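Side-chain contacts in alpha-fucosidase (Bifidobacterium bifidum, PDB 2EAB), which hydrolyses alpha-1,2-linked L-fucose as a 1,2-alpha-L-fucosidase, this chain being the catalytic part of a longer, probably membrane-anchored protein: residues Asp188-Ala193 and Gln309-Lys314; Val207-Asn212 and Leu276-Ala281; Lys640-Gly645 and Asp690-Asp695. All coordinates share one frame; numbering follows the deposited sequence.

How the interactions relate
Interactions 1 and 2 belong to the N-terminal beta domain and touch each other, their centres about 13 Å apart. Strands 190-197 and 273-282 are neighbours in one antiparallel sheet: 273-282 sends I278 and L276 inward to interaction 2 and Y277 outward against A311 of helix 297-314 in interaction 1. Interaction 2 is accordingly buried and wholly apolar, whereas interaction 1, on the outer face, grades from methyl packing to a salt bridge with a bridging water. Interaction 3 stands about 53 Å from interaction 1, centre to centre, across the chain's centre; it is as buried and apolar as interaction 2 but joins two loops of the catalytic domain instead of two sheets.

Interaction 1 (Asp188-Ala193 and Gln309-Lys314); sequences DNVMVA and QDAANK
V190 and A311 form the tight end of this contact, D188 and K314 its open end. The methyl of A311 faces the fork of the valine, with CB 3.8 Å from V190 CG1 and 4.1 Å from V190 CG2, so both branches share one small partner. The fork is set by a chi1 of 68°, which places CG1 between the backbone N and the carbonyl carbon and CG2 anti to N. Y277 of the neighbouring strand also packs on A311 and extends this apolar patch. The pairing lays helix 297-314 on the outer face of the large antiparallel sheet of the N-terminal domain, just where strand 190-197 starts: N189 and V190 both lie opposite S185 in a G1 beta bulge, and D188 immediately precedes it. Toward solvent the chemistry changes. The extended K314 chain meets the aspartate from the opposite direction and brings NZ to 2.8 Å from D188 OD1, on the syn lone pair, in a salt bridge. A water joins the same two groups, donating to D188 OD2 at 2.7 Å and accepting from K314 NZ at 2.9 Å, so each carboxylate oxygen has its own link to the ammonium group. Replacing D188 by an alanine would remove both carboxylate oxygens and would probably leave the K314 ammonium without this counter-charge, the water without its acceptor and the lysine chain freer to swing. V319 of helix 316-331 touches both D188 and K314.

Interaction 2 (Val207-Asn212 and Leu276-Ala281); sequences VSMPTN and LYIAAA
This is a buried, purely apolar contact between the two facing sheets of the N-terminal beta domain, a beta-sandwich of the kind found in the galactose-mutarotase-like domains of related glycoside hydrolases. Strand 203-208, with the loop that follows it, belongs to one layer, and strand 273-282 to the other. The backbones stay well apart, with V207 CA 9.5 Å from L276 CA and M209 CA 9.9 Å from I278 CA, so side chains alone bridge the space. Alternate residues do the work on each side, as expected of extended chain: V207 and M209 point inward from one layer, L276 and I278 from the other, whereas Y277 and A279 lie on the outer face, against helix 297-314. V207 and L276 meet end on, one methyl from each, CG2 of the valine 4.0 Å from CD2 of the leucine. L144 from the layer of V207 and I246 from the layer of L276 touch both of them and enlarge the apolar interior. The second pair is built differently. M209 lies just beyond the strand, and its chain is fully extended, with CG anti to the backbone N (chi1 -163°) and the later torsions near 180°, which carries the terminal methyl across the gap. It arrives at a slant to I278, whose CG2 branch, rather than the longer CG1 arm, receives it: M209 CE rests 4.0 Å from I278 CG2.

Interaction 3 (Lys640-Gly645 and Asp690-Asp695); sequences KPIEVG and DLITID
L691 presses its forked end into a hollow formed by P641 and I642, and the shape of the contact follows from that fit. The proline ring makes one wall: P641 CG stands 3.6 Å from L691 CD2 and 3.7 Å from L691 CD1, close to both methyls and set obliquely to the leucine. I642 makes the other wall and meets L691 head on, its CG1 only 3.5 Å from the branch carbon CG of L691. The leucine is thrust outward by a chi1 of -173°, with CG anti to the backbone N, and this extension delivers the fork to both neighbours at once. I642 is in turn a bump. Its chain bends at both torsions, near -60° each, so that CD1 lies beside L691 CD2 at 3.7 Å and also reaches the end of I692, where the two CD1 methyls, of I642 and I692, are 3.9 Å apart. I692 slants across this end and closes the row of interlocking branches. The surroundings continue the apolar packing: Y699 of helix 697-711 and I650 touch both isoleucines, and W584 of helix 577-596 lies against L691. The contact thus ties the loop just after helix 632-639 to the one leading into helix 697-711, within the glycoside hydrolase family 95 catalytic domain. D690, next to L691, has been seen as a calcium ligand in this protein, although no calcium is bound to it in this chain. With only carbon atoms meeting across the contact, the attraction between these two segments comes from burial and close fit, not from directional bonds.

Interaction 1 (Asp188-Ala193 and Gln309-Lys314)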
ATOM      1  N   ASP A 188       1.598  23.944  -0.468  1.00 10.02           N
ATOM      2  CA  ASP A 188       1.653  24.882  -1.588  1.00 10.16           C
ATOM      3  C   ASP A 188       1.584  24.200  -2.951  1.00  9.85           C
ATOM      4  O   ASP A 188       1.678  24.855  -3.992  1.00 10.04           O
ATOM      5  CB  ASP A 188       2.870  25.799  -1.452  1.00 10.48           C
ATOM      6  CG  ASP A 188       2.687  26.828  -0.352  1.00 11.38           C
ATOM      7  OD1 ASP A 188       1.720  27.614  -0.437  1.00 12.57           O
ATOM      8  OD2 ASP A 188       3.485  26.833   0.608  1.00 12.59           O
ATOM      9  N   ASN A 189       1.395  22.881  -2.924  1.00  9.60           N
ATOM     10  CA  ASN A 189       1.121  22.089  -4.122  1.00  9.68           C
ATOM     11  C   ASN A 189       2.122  22.314  -5.255  1.00  9.43           C
ATOM     12  O   ASN A 189       1.745  22.477  -6.420  1.00  9.29           O
ATOM     13  CB  ASN A 189      -0.308  22.334  -4.607  1.00  9.80           C
ATOM     14  CG  ASN A 189      -0.776  21.264  -5.556  1.00  9.83           C
ATOM     15  OD1 ASN A 189      -0.320  20.125  -5.477  1.00  9.78           O
ATOM     16  ND2 ASN A 189      -1.674  21.619  -6.462  1.00 10.30           N
ATOM     17  N   VAL A 190       3.402  22.314  -4.905  1.00  9.23           N
ATOM     18  CA  VAL A 190       4.427  22.766  -5.829  1.00  9.49           C
ATOM     19  C   VAL A 190       5.749  22.067  -5.557  1.00  9.23           C
ATOM     20  O   VAL A 190       6.074  21.755  -4.409  1.00  9.30           O
ATOM     21  CB  VAL A 190       4.582  24.323  -5.770  1.00  9.69           C
ATOM     22  CG1 VAL A 190       5.174  24.782  -4.429  1.00 10.36           C
ATOM     23  CG2 VAL A 190       5.402  24.852  -6.943  1.00  9.88           C
ATOM     24  N   MET A 191       6.490  21.801  -6.626  1.00  9.00           N
ATOM     25  CA  MET A 191       7.834  21.258  -6.529  1.00  9.29           C
ATOM     26  C   MET A 191       8.826  22.415  -6.582  1.00  9.31           C
ATOM     27  O   MET A 191       8.668  23.347  -7.372  1.00  9.43           O
ATOM     28  CB  MET A 191       8.084  20.263  -7.665  1.00  9.14           C
ATOM     29  CG  MET A 191       9.477  19.658  -7.697  1.00  9.62           C
ATOM     30  SD  MET A 191       9.672  18.437  -9.008  1.00  9.77           S
ATOM     31  CE  MET A 191       8.591  17.122  -8.444  1.00  9.47           C
ATOM     32  N   VAL A 192       9.839  22.346  -5.728  1.00  9.52           N
ATOM     33  CA  VAL A 192      10.842  23.397  -5.620  1.00 10.08           C
ATOM     34  C   VAL A 192      12.215  22.803  -5.888  1.00 10.32           C
ATOM     35  O   VAL A 192      12.553  21.745  -5.360  1.00 10.08           O
ATOM     36  CB  VAL A 192      10.796  24.064  -4.216  1.00 10.24           C
ATOM     37  CG1 VAL A 192      11.952  25.042  -4.024  1.00 11.37           C
ATOM     38  CG2 VAL A 192       9.462  24.773  -3.998  1.00 11.60           C
ATOM     39  N   ALA A 193      12.983  23.478  -6.741  1.00 10.46           N
ATOM     40  CA  ALA A 193      14.401  23.192  -6.907  1.00 10.95           C
ATOM     41  C   ALA A 193      15.186  24.455  -6.577  1.00 11.10           C
ATOM     42  O   ALA A 193      15.045  25.479  -7.253  1.00 11.53           O
ATOM     43  CB  ALA A 193      14.702  22.722  -8.317  1.00 10.77           C
ATOM     44  N   GLN A 309       2.852  30.816  -9.545  1.00 11.98           N
ATOM     45  CA  GLN A 309       2.844  32.234  -9.182  1.00 12.48           C
ATOM     46  C   GLN A 309       2.582  32.436  -7.690  1.00 12.77           C
ATOM     47  O   GLN A 309       3.289  33.211  -7.039  1.00 12.92           O
ATOM     48  CB  GLN A 309       1.838  33.035 -10.019  1.00 12.64           C
ATOM     49  CG  GLN A 309       1.968  34.557  -9.850  1.00 13.36           C
ATOM     50  CD  GLN A 309       3.308  35.085 -10.333  1.00 14.29           C
ATOM     51  OE1 GLN A 309       3.682  34.885 -11.485  1.00 15.02           O
ATOM     52  NE2 GLN A 309       4.035  35.765  -9.452  1.00 14.86           N
ATOM     53  N   ASP A 310       1.588  31.732  -7.149  1.00 13.06           N
ATOM     54  CA  ASP A 310       1.286  31.807  -5.720  1.00 13.32           C
ATOM     55  C   ASP A 310       2.484  31.400  -4.867  1.00 13.25           C
ATOM     56  O   ASP A 310       2.765  32.027  -3.842  1.00 13.37           O
ATOM     57  CB  ASP A 310       0.077  30.937  -5.356  1.00 13.52           C
ATOM     58  CG  ASP A 310      -1.254  31.562  -5.764  1.00 14.57           C
ATOM     59  OD1 ASP A 310      -1.304  32.770  -6.084  1.00 15.96           O
ATOM     60  OD2 ASP A 310      -2.270  30.833  -5.755  1.00 15.31           O
ATOM     61  N   ALA A 311       3.185  30.351  -5.297  1.00 13.00           N
ATOM     62  CA  ALA A 311       4.367  29.867  -4.591  1.00 13.04           C
ATOM     63  C   ALA A 311       5.498  30.897  -4.625  1.00 13.08           C
ATOM     64  O   ALA A 311       6.097  31.206  -3.590  1.00 13.16           O
ATOM     65  CB  ALA A 311       4.826  28.540  -5.176  1.00 13.03           C
ATOM     66  N   ALA A 312       5.773  31.434  -5.813  1.00 13.30           N
ATOM     67  CA  ALA A 312       6.807  32.453  -5.981  1.00 13.60           C
ATOM     68  C   ALA A 312       6.507  33.690  -5.140  1.00 13.89           C
ATOM     69  O   ALA A 312       7.417  34.281  -4.551  1.00 14.06           O
ATOM     70  CB  ALA A 312       6.947  32.824  -7.440  1.00 13.60           C
ATOM     71  N   ASN A 313       5.231  34.065  -5.077  1.00 14.07           N
ATOM     72  CA  ASN A 313       4.794  35.205  -4.274  1.00 14.43           C
ATOM     73  C   ASN A 313       5.078  35.015  -2.786  1.00 14.63           C
ATOM     74  O   ASN A 313       5.472  35.963  -2.099  1.00 14.88           O
ATOM     75  CB  ASN A 313       3.309  35.497  -4.504  1.00 14.41           C
ATOM     76  CG  ASN A 313       3.026  36.088  -5.882  1.00 14.77           C
ATOM     77  OD1 ASN A 313       3.941  36.408  -6.647  1.00 14.99           O
ATOM     78  ND2 ASN A 313       1.746  36.228  -6.201  1.00 14.88           N
ATOM     79  N   LYS A 314       4.888  33.788  -2.299  1.00 14.54           N
ATOM     80  CA  LYS A 314       5.223  33.443  -0.916  1.00 14.59           C
ATOM     81  C   LYS A 314       6.731  33.439  -0.680  1.00 14.39           C
ATOM     82  O   LYS A 314       7.202  33.846   0.385  1.00 14.71           O
ATOM     83  CB  LYS A 314       4.622  32.087  -0.534  1.00 14.76           C
ATOM     84  CG  LYS A 314       3.137  32.148  -0.262  1.00 16.05           C
ATOM     85  CD  LYS A 314       2.612  30.849   0.317  1.00 17.11           C
ATOM     86  CE  LYS A 314       1.102  30.908   0.455  1.00 17.27           C
ATOM     87  NZ  LYS A 314       0.525  29.661   1.025  1.00 17.74           N
TER
HETATM   88  O   HOH W   1       2.593  28.377   2.605  1.00 19.78           O

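Interaction 2 (Val207-Asn212 and Leu276-Ala281)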
ATOM      1  N   VAL A 207      17.361  24.820 -18.423  1.00 12.10           N
ATOM      2  CA  VAL A 207      16.286  23.995 -17.868  1.00 12.11           C
ATOM      3  C   VAL A 207      15.274  23.621 -18.943  1.00 11.69           C
ATOM      4  O   VAL A 207      14.788  24.476 -19.686  1.00 11.57           O
ATOM      5  CB  VAL A 207      15.605  24.635 -16.617  1.00 12.45           C
ATOM      6  CG1 VAL A 207      15.120  26.038 -16.897  1.00 13.35           C
ATOM      7  CG2 VAL A 207      14.453  23.765 -16.117  1.00 12.88           C
ATOM      8  N   SER A 208      14.989  22.326 -19.027  1.00 11.21           N
ATOM      9  CA  SER A 208      13.983  21.804 -19.940  1.00 11.03           C
ATOM     10  C   SER A 208      13.115  20.784 -19.211  1.00 10.83           C
ATOM     11  O   SER A 208      13.488  20.282 -18.148  1.00 10.53           O
ATOM     12  CB  SER A 208      14.642  21.180 -21.174  1.00 11.20           C
ATOM     13  OG  SER A 208      15.515  20.126 -20.818  1.00 11.61           O
ATOM     14  N   MET A 209      11.947  20.491 -19.775  1.00 10.67           N
ATOM     15  CA  MET A 209      11.047  19.514 -19.167  1.00 11.09           C
ATOM     16  C   MET A 209      10.369  18.646 -20.230  1.00 10.89           C
ATOM     17  O   MET A 209       9.147  18.712 -20.408  1.00 11.60           O
ATOM     18  CB  MET A 209      10.024  20.211 -18.265  1.00 11.20           C
ATOM     19  CG  MET A 209       9.326  19.278 -17.280  1.00 11.80           C
ATOM     20  SD  MET A 209       8.280  20.206 -16.150  1.00 12.40           S
ATOM     21  CE  MET A 209       7.527  18.886 -15.220  1.00 11.89           C
ATOM     22  N   PRO A 210      11.163  17.820 -20.937  1.00 10.55           N
ATOM     23  CA  PRO A 210      10.602  16.974 -21.983  1.00 10.26           C
ATOM     24  C   PRO A 210       9.679  15.904 -21.420  1.00  9.58           C
ATOM     25  O   PRO A 210       9.990  15.266 -20.408  1.00  9.67           O
ATOM     26  CB  PRO A 210      11.836  16.322 -22.612  1.00 10.55           C
ATOM     27  CG  PRO A 210      12.860  16.338 -21.523  1.00 10.84           C
ATOM     28  CD  PRO A 210      12.622  17.628 -20.810  1.00 10.89           C
ATOM     29  N   THR A 211       8.543  15.722 -22.075  1.00  9.00           N
ATOM     30  CA  THR A 211       7.660  14.610 -21.767  1.00  8.55           C
ATOM     31  C   THR A 211       8.282  13.314 -22.280  1.00  8.52           C
ATOM     32  O   THR A 211       9.101  13.326 -23.211  1.00  9.01           O
ATOM     33  CB  THR A 211       6.278  14.812 -22.392  1.00  8.30           C
ATOM     34  OG1 THR A 211       6.445  15.287 -23.734  1.00  8.72           O
ATOM     35  CG2 THR A 211       5.458  15.817 -21.581  1.00  9.34           C
ATOM     36  N   ASN A 212       7.901  12.197 -21.666  1.00  7.83           N
ATOM     37  CA  ASN A 212       8.372  10.896 -22.100  1.00  7.83           C
ATOM     38  C   ASN A 212       8.004  10.713 -23.566  1.00  8.09           C
ATOM     39  O   ASN A 212       6.875  10.989 -23.965  1.00  7.77           O
ATOM     40  CB  ASN A 212       7.743   9.807 -21.236  1.00  7.87           C
ATOM     41  CG  ASN A 212       8.338   8.446 -21.485  1.00  7.72           C
ATOM     42  OD1 ASN A 212       8.263   7.920 -22.601  1.00  7.93           O
ATOM     43  ND2 ASN A 212       8.920   7.849 -20.446  1.00  7.71           N
ATOM     44  N   LEU A 276      13.466  27.342  -8.613  1.00 12.05           N
ATOM     45  CA  LEU A 276      12.522  26.883  -9.618  1.00 12.06           C
ATOM     46  C   LEU A 276      11.252  26.426  -8.924  1.00 11.29           C
ATOM     47  O   LEU A 276      11.309  25.678  -7.947  1.00 11.39           O
ATOM     48  CB  LEU A 276      13.108  25.723 -10.420  1.00 12.24           C
ATOM     49  CG  LEU A 276      13.963  26.015 -11.659  1.00 14.11           C
ATOM     50  CD1 LEU A 276      15.100  27.001 -11.403  1.00 15.43           C
ATOM     51  CD2 LEU A 276      14.500  24.712 -12.228  1.00 13.31           C
ATOM     52  N   TYR A 277      10.115  26.900  -9.419  1.00 10.85           N
ATOM     53  CA  TYR A 277       8.814  26.423  -8.975  1.00 10.95           C
ATOM     54  C   TYR A 277       8.189  25.628 -10.107  1.00 10.38           C
ATOM     55  O   TYR A 277       8.022  26.134 -11.222  1.00 10.44           O
ATOM     56  CB  TYR A 277       7.920  27.589  -8.560  1.00 11.51           C
ATOM     57  CG  TYR A 277       8.450  28.339  -7.361  1.00 11.89           C
ATOM     58  CD1 TYR A 277       8.235  27.862  -6.065  1.00 12.60           C
ATOM     59  CD2 TYR A 277       9.183  29.514  -7.520  1.00 12.83           C
ATOM     60  CE1 TYR A 277       8.729  28.541  -4.956  1.00 13.88           C
ATOM     61  CE2 TYR A 277       9.681  30.200  -6.416  1.00 14.39           C
ATOM     62  CZ  TYR A 277       9.446  29.709  -5.141  1.00 13.88           C
ATOM     63  OH  TYR A 277       9.939  30.382  -4.048  1.00 14.68           O
ATOM     64  N   ILE A 278       7.865  24.374  -9.810  1.00 10.02           N
ATOM     65  CA  ILE A 278       7.392  23.429 -10.814  1.00  9.97           C
ATOM     66  C   ILE A 278       6.019  22.912 -10.406  1.00  9.58           C
ATOM     67  O   ILE A 278       5.837  22.420  -9.287  1.00  9.45           O
ATOM     68  CB  ILE A 278       8.372  22.240 -10.972  1.00 10.27           C
ATOM     69  CG1 ILE A 278       9.775  22.742 -11.347  1.00 10.50           C
ATOM     70  CG2 ILE A 278       7.854  21.253 -12.013  1.00 10.91           C
ATOM     71  CD1 ILE A 278      10.893  22.111 -10.538  1.00 12.45           C
ATOM     72  N   ALA A 279       5.053  23.035 -11.310  1.00  9.06           N
ATOM     73  CA  ALA A 279       3.719  22.497 -11.069  1.00  8.90           C
ATOM     74  C   ALA A 279       3.238  21.734 -12.290  1.00  8.61           C
ATOM     75  O   ALA A 279       3.710  21.966 -13.405  1.00  8.65           O
ATOM     76  CB  ALA A 279       2.746  23.605 -10.714  1.00  9.43           C
ATOM     77  N   ALA A 280       2.295  20.819 -12.076  1.00  8.40           N
ATOM     78  CA  ALA A 280       1.717  20.046 -13.163  1.00  8.40           C
ATOM     79  C   ALA A 280       0.319  19.601 -12.788  1.00  8.25           C
ATOM     80  O   ALA A 280       0.002  19.443 -11.603  1.00  8.34           O
ATOM     81  CB  ALA A 280       2.584  18.846 -13.487  1.00  8.68           C
ATOM     82  N   ALA A 281      -0.514  19.397 -13.801  1.00  7.92           N
ATOM     83  CA  ALA A 281      -1.872  18.910 -13.604  1.00  7.87           C
ATOM     84  C   ALA A 281      -2.424  18.334 -14.887  1.00  7.59           C
ATOM     85  O   ALA A 281      -1.936  18.625 -15.989  1.00  7.95           O
ATOM     86  CB  ALA A 281      -2.782  20.025 -13.128  1.00  8.25           C
TER

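Interaction 3 (Lys640-Gly645 and Asp690-Asp695)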
ATOM      1  N   LYS A 640     -17.499 -21.594   7.828  1.00  9.14           N
ATOM      2  CA  LYS A 640     -16.525 -22.527   8.410  1.00 10.03           C
ATOM      3  C   LYS A 640     -15.213 -22.492   7.617  1.00  9.15           C
ATOM      4  O   LYS A 640     -14.762 -23.514   7.085  1.00  9.16           O
ATOM      5  CB  LYS A 640     -17.106 -23.943   8.473  1.00 10.06           C
ATOM      6  CG  LYS A 640     -18.244 -24.094   9.481  1.00 12.25           C
ATOM      7  CD  LYS A 640     -18.931 -25.454   9.395  1.00 13.39           C
ATOM      8  CE  LYS A 640     -17.974 -26.628   9.529  1.00 17.75           C
ATOM      9  NZ  LYS A 640     -18.625 -27.895   9.067  1.00 19.83           N
ATOM     10  N   PRO A 641     -14.590 -21.304   7.533  1.00  8.82           N
ATOM     11  CA  PRO A 641     -13.490 -21.126   6.587  1.00  8.68           C
ATOM     12  C   PRO A 641     -12.231 -21.947   6.867  1.00  8.70           C
ATOM     13  O   PRO A 641     -11.512 -22.302   5.923  1.00  8.73           O
ATOM     14  CB  PRO A 641     -13.184 -19.628   6.684  1.00  8.65           C
ATOM     15  CG  PRO A 641     -13.678 -19.227   8.033  1.00  9.64           C
ATOM     16  CD  PRO A 641     -14.880 -20.062   8.280  1.00  9.02           C
ATOM     17  N   ILE A 642     -11.969 -22.234   8.140  1.00  8.98           N
ATOM     18  CA  ILE A 642     -10.746 -22.938   8.519  1.00  9.50           C
ATOM     19  C   ILE A 642     -10.994 -24.399   8.852  1.00 10.13           C
ATOM     20  O   ILE A 642     -11.834 -24.722   9.698  1.00 10.47           O
ATOM     21  CB  ILE A 642     -10.032 -22.275   9.728  1.00  9.56           C
ATOM     22  CG1 ILE A 642      -9.700 -20.806   9.440  1.00  9.94           C
ATOM     23  CG2 ILE A 642      -8.778 -23.067  10.134  1.00  9.50           C
ATOM     24  CD1 ILE A 642      -8.824 -20.560   8.206  1.00 10.45           C
ATOM     25  N   GLU A 643     -10.244 -25.272   8.186  1.00 10.44           N
ATOM     26  CA  GLU A 643     -10.177 -26.684   8.543  1.00 11.36           C
ATOM     27  C   GLU A 643      -8.722 -27.097   8.614  1.00 11.04           C
ATOM     28  O   GLU A 643      -7.925 -26.750   7.734  1.00 11.18           O
ATOM     29  CB  GLU A 643     -10.903 -27.551   7.518  1.00 12.17           C
ATOM     30  CG  GLU A 643     -12.408 -27.466   7.598  1.00 14.41           C
ATOM     31  CD  GLU A 643     -13.112 -28.592   6.868  1.00 16.24           C
ATOM     32  OE1 GLU A 643     -12.449 -29.378   6.151  1.00 17.69           O
ATOM     33  OE2 GLU A 643     -14.344 -28.680   7.008  1.00 17.53           O
ATOM     34  N   VAL A 644      -8.375 -27.832   9.666  1.00 11.11           N
ATOM     35  CA  VAL A 644      -7.040 -28.391   9.808  1.00 11.12           C
ATOM     36  C   VAL A 644      -7.027 -29.774   9.161  1.00 10.96           C
ATOM     37  O   VAL A 644      -7.885 -30.612   9.452  1.00 11.57           O
ATOM     38  CB  VAL A 644      -6.612 -28.474  11.293  1.00 11.07           C
ATOM     39  CG1 VAL A 644      -5.225 -29.086  11.424  1.00 11.22           C
ATOM     40  CG2 VAL A 644      -6.644 -27.087  11.934  1.00 11.19           C
ATOM     41  N   GLY A 645      -6.068 -29.991   8.268  1.00 10.56           N
ATOM     42  CA  GLY A 645      -5.974 -31.237   7.514  1.00 10.75           C
ATOM     43  C   GLY A 645      -5.129 -32.316   8.158  1.00 10.88           C
ATOM     44  O   GLY A 645      -4.686 -32.187   9.306  1.00 10.97           O
ATOM     45  N   ASP A 690      -8.283 -11.850  11.499  1.00  7.16           N
ATOM     46  CA  ASP A 690      -8.305 -12.309  12.892  1.00  7.47           C
ATOM     47  C   ASP A 690      -8.968 -13.669  13.041  1.00  7.55           C
ATOM     48  O   ASP A 690      -9.448 -14.028  14.122  1.00  7.62           O
ATOM     49  CB  ASP A 690      -8.944 -11.271  13.833  1.00  8.27           C
ATOM     50  CG  ASP A 690     -10.453 -11.161  13.674  1.00  8.60           C
ATOM     51  OD1 ASP A 690     -11.027 -11.754  12.734  1.00  8.44           O
ATOM     52  OD2 ASP A 690     -11.070 -10.457  14.511  1.00  9.01           O
ATOM     53  N   LEU A 691      -8.971 -14.419  11.947  1.00  7.64           N
ATOM     54  CA  LEU A 691      -9.501 -15.766  11.921  1.00  7.84           C
ATOM     55  C   LEU A 691      -8.537 -16.749  12.585  1.00  7.98           C
ATOM     56  O   LEU A 691      -8.964 -17.723  13.214  1.00  8.29           O
ATOM     57  CB  LEU A 691      -9.748 -16.140  10.466  1.00  8.84           C
ATOM     58  CG  LEU A 691     -10.441 -17.435  10.078  1.00  9.39           C
ATOM     59  CD1 LEU A 691     -11.767 -17.625  10.811  1.00  9.86           C
ATOM     60  CD2 LEU A 691     -10.653 -17.404   8.577  1.00 10.08           C
ATOM     61  N   ILE A 692      -7.243 -16.480  12.444  1.00  7.54           N
ATOM     62  CA  ILE A 692      -6.188 -17.302  13.018  1.00  7.57           C
ATOM     63  C   ILE A 692      -5.313 -16.378  13.847  1.00  7.06           C
ATOM     64  O   ILE A 692      -4.613 -15.518  13.306  1.00  7.20           O
ATOM     65  CB  ILE A 692      -5.332 -18.004  11.931  1.00  7.52           C
ATOM     66  CG1 ILE A 692      -6.203 -18.885  11.025  1.00  7.67           C
ATOM     67  CG2 ILE A 692      -4.207 -18.808  12.575  1.00  8.27           C
ATOM     68  CD1 ILE A 692      -5.497 -19.364   9.753  1.00  8.29           C
ATOM     69  N   THR A 693      -5.377 -16.537  15.167  1.00  6.91           N
ATOM     70  CA  THR A 693      -4.638 -15.675  16.077  1.00  7.42           C
ATOM     71  C   THR A 693      -3.926 -16.478  17.153  1.00  7.60           C
ATOM     72  O   THR A 693      -4.204 -17.667  17.358  1.00  7.79           O
ATOM     73  CB  THR A 693      -5.554 -14.672  16.800  1.00  7.34           C
ATOM     74  OG1 THR A 693      -6.305 -15.364  17.804  1.00  7.56           O
ATOM     75  CG2 THR A 693      -6.508 -13.952  15.839  1.00  8.13           C
ATOM     76  N   ILE A 694      -3.019 -15.797  17.841  1.00  7.74           N
ATOM     77  CA  ILE A 694      -2.254 -16.376  18.935  1.00  8.35           C
ATOM     78  C   ILE A 694      -3.162 -16.939  20.045  1.00  8.39           C
ATOM     79  O   ILE A 694      -2.753 -17.834  20.791  1.00  9.19           O
ATOM     80  CB  ILE A 694      -1.223 -15.338  19.479  1.00  8.48           C
ATOM     81  CG1 ILE A 694      -0.138 -16.007  20.332  1.00  9.51           C
ATOM     82  CG2 ILE A 694      -1.916 -14.180  20.213  1.00  8.99           C
ATOM     83  CD1 ILE A 694       0.824 -16.884  19.548  1.00 11.64           C
ATOM     84  N   ASP A 695      -4.391 -16.437  20.129  1.00  8.38           N
ATOM     85  CA  ASP A 695      -5.345 -16.886  21.144  1.00  8.73           C
ATOM     86  C   ASP A 695      -6.041 -18.202  20.808  1.00  9.37           C
ATOM     87  O   ASP A 695      -6.819 -18.716  21.611  1.00 10.28           O
ATOM     88  CB  ASP A 695      -6.363 -15.785  21.418  1.00  8.41           C
ATOM     89  CG  ASP A 695      -5.717 -14.558  22.000  1.00  7.57           C
ATOM     90  OD1 ASP A 695      -5.596 -14.497  23.241  1.00  7.54           O
ATOM     91  OD2 ASP A 695      -5.268 -13.693  21.212  1.00  7.72           O
TER